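PDB 6ZQ3: silicatein alpha from Tethya aurantium, which probably directs silica formation in sponge spicules and belongs to the papain family of cysteine peptidases, represented here by its mature enzyme. Local coordinates for residues Leu163-Val168 against Ala183-Gly188. Sequence-based numbering, arbitrary orientation.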
loop_
_atom_site.group_PDB
_atom_site.type_symbol
_atom_site.label_atom_id
_atom_site.label_comp_id
_atom_site.label_asym_id
_atom_site.label_seq_id
_atom_site.Cartn_x
_atom_site.Cartn_y
_atom_site.Cartn_z
ATOM N N LEU A 163 -4.935 3.544 13.708
ATOM C CA LEU A 163 -4.622 2.600 12.667
ATOM C C LEU A 163 -3.172 2.183 12.852
ATOM O O LEU A 163 -2.319 2.999 13.189
ATOM C CB LEU A 163 -4.786 3.283 11.302
ATOM C CG LEU A 163 -5.998 4.219 11.160
ATOM C CD1 LEU A 163 -5.780 5.262 10.070
ATOM C CD2 LEU A 163 -7.273 3.424 10.921
ATOM N N ASN A 164 -2.881 0.925 12.579
ATOM C CA ASN A 164 -1.583 0.387 12.888
ATOM C C ASN A 164 -0.967 -0.419 11.745
ATOM O O ASN A 164 0.111 -1.000 11.912
ATOM C CB ASN A 164 -1.729 -0.490 14.123
ATOM C CG ASN A 164 -2.834 -1.506 13.959
ATOM O OD1 ASN A 164 -2.788 -2.331 13.046
ATOM N ND2 ASN A 164 -3.864 -1.421 14.797
ATOM N N HIS A 165 -1.624 -0.475 10.593
ATOM C CA HIS A 165 -1.092 -1.312 9.513
ATOM C C HIS A 165 -1.608 -0.800 8.182
ATOM O O HIS A 165 -2.767 -0.402 8.073
ATOM C CB HIS A 165 -1.456 -2.799 9.732
ATOM C CG HIS A 165 -0.871 -3.716 8.704
ATOM N ND1 HIS A 165 0.452 -4.101 8.718
ATOM C CD2 HIS A 165 -1.428 -4.327 7.628
ATOM C CE1 HIS A 165 0.689 -4.902 7.693
ATOM N NE2 HIS A 165 -0.437 -5.059 7.019
ATOM N N ALA A 166 -0.725 -0.804 7.191
ATOM C CA ALA A 166 -0.974 -0.184 5.908
ATOM C C ALA A 166 -0.928 -1.230 4.820
ATOM O O ALA A 166 -0.126 -2.165 4.883
ATOM C CB ALA A 166 0.074 0.901 5.621
ATOM N N MET A 167 -1.761 -1.054 3.796
ATOM C CA MET A 167 -1.809 -2.011 2.673
ATOM C C MET A 167 -2.264 -1.314 1.413
ATOM O O MET A 167 -2.520 -0.124 1.438
ATOM C CB MET A 167 -2.763 -3.175 2.997
ATOM C CG MET A 167 -3.046 -3.395 4.477
ATOM S SD MET A 167 -4.442 -4.486 4.770
ATOM C CE MET A 167 -3.707 -5.937 4.050
ATOM N N VAL A 168 -2.369 -2.049 0.311
ATOM C CA VAL A 168 -2.845 -1.479 -0.967
ATOM C C VAL A 168 -4.210 -2.019 -1.291
ATOM O O VAL A 168 -4.364 -3.218 -1.414
ATOM C CB VAL A 168 -1.990 -1.875 -2.186
ATOM C CG1 VAL A 168 -2.129 -0.824 -3.273
ATOM C CG2 VAL A 168 -0.541 -2.062 -1.815
ATOM N N ALA A 183 -7.825 -5.975 -0.553
ATOM C CA ALA A 183 -6.636 -5.319 -0.073
ATOM C C ALA A 183 -5.476 -6.279 -0.185
ATOM O O ALA A 183 -5.584 -7.432 0.193
ATOM C CB ALA A 183 -6.841 -4.864 1.376
ATOM N N LYS A 184 -4.361 -5.794 -0.683
ATOM C CA LYS A 184 -3.141 -6.599 -0.779
ATOM C C LYS A 184 -2.222 -6.343 0.439
ATOM O O LYS A 184 -1.821 -5.209 0.667
ATOM C CB LYS A 184 -2.434 -6.236 -2.095
ATOM C CG LYS A 184 -1.132 -6.949 -2.354
ATOM C CD LYS A 184 -0.401 -6.240 -3.488
ATOM C CE LYS A 184 0.595 -7.165 -4.157
ATOM N NZ LYS A 184 1.764 -6.401 -4.630
ATOM N N ASN A 185 -1.921 -7.373 1.223
ATOM C CA ASN A 185 -1.024 -7.241 2.392
ATOM C C ASN A 185 0.404 -7.603 1.955
ATOM O O ASN A 185 0.647 -7.982 0.801
ATOM C CB ASN A 185 -1.486 -8.167 3.547
ATOM C CG ASN A 185 -1.137 -7.631 4.921
ATOM O OD1 ASN A 185 -0.427 -6.629 5.069
ATOM N ND2 ASN A 185 -1.635 -8.300 5.952
ATOM N N SER A 186 1.342 -7.482 2.877
ATOM C CA SER A 186 2.723 -7.774 2.595
ATOM C C SER A 186 3.237 -8.674 3.711
ATOM O O SER A 186 4.315 -8.436 4.281
ATOM C CB SER A 186 3.526 -6.460 2.498
ATOM O OG SER A 186 3.278 -5.594 3.612
ATOM N N TRP A 187 2.433 -9.701 4.031
ATOM C CA TRP A 187 2.824 -10.767 4.968
ATOM C C TRP A 187 3.024 -12.055 4.207
ATOM O O TRP A 187 3.005 -13.122 4.784
ATOM C CB TRP A 187 1.792 -10.950 6.103
ATOM C CG TRP A 187 1.780 -9.786 7.036
ATOM C CD1 TRP A 187 2.713 -8.807 7.112
ATOM C CD2 TRP A 187 0.800 -9.483 8.041
ATOM N NE1 TRP A 187 2.376 -7.906 8.085
ATOM C CE2 TRP A 187 1.211 -8.303 8.680
ATOM C CE3 TRP A 187 -0.386 -10.095 8.465
ATOM C CZ2 TRP A 187 0.475 -7.712 9.715
ATOM C CZ3 TRP A 187 -1.113 -9.512 9.491
ATOM C CH2 TRP A 187 -0.675 -8.343 10.111
ATOM N N GLY A 188 3.249 -11.948 2.907
ATOM C CA GLY A 188 3.601 -13.103 2.120
ATOM C C GLY A 188 2.382 -13.935 1.813
ATOM O O GLY A 188 1.275 -13.661 2.311
HETATM O O HOH W 1 1.405 -3.474 3.239
#
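His165 points its imidazole at the carboxamide of Asn185, and NE2 gives a short, nearly straight hydrogen bond to OD1, 2.5 Å long. The oxygen lies in the imidazole plane, at the ring edge, while the amide plane is steeply inclined to the ring, at 74°. With CG anti to the backbone N (chi1 -177°), the His165 ring reaches across to the turn that follows strand 180-184. Trp187 covers one face of this ring: its CZ2 lies 3.7 Å from ND1 of His165, and the planes meet obliquely at 47°. Asn185 ND2 lies over one indole face, toward its rim, and the indole is itself packed against Trp191 and Phe145. OD1 of Asn185 takes a second, weak bond from the backbone N of Ser186, which helps fix the amide's rotation. One water donates to both Ala166 O and Ser186 OG, tying the strand to the turn; that hydroxyl also bonds Gln20. Farther along, Val168 and Lys184 form an antiparallel hydrogen-bonded pair, Lys184 N lying 2.7 Å from Val168 O and Val168 N 3.2 Å from Lys184 O. Beside this pair Met167 SD packs on Ala183 CB at 4.2 Å, while the Lys184 ammonium leads away to Gly16 O. A leucine in place of His165 would probably leave Asn185 OD1 without its ring donor and the amide freer to turn. The pair under a tryptophan is consistent with the His-Asn pair of the papain-family catalytic site. With NE2 committed to Asn185, the other nitrogen, ND1, would probably be left to serve Ser26, which stands where papain relatives carry the cysteine.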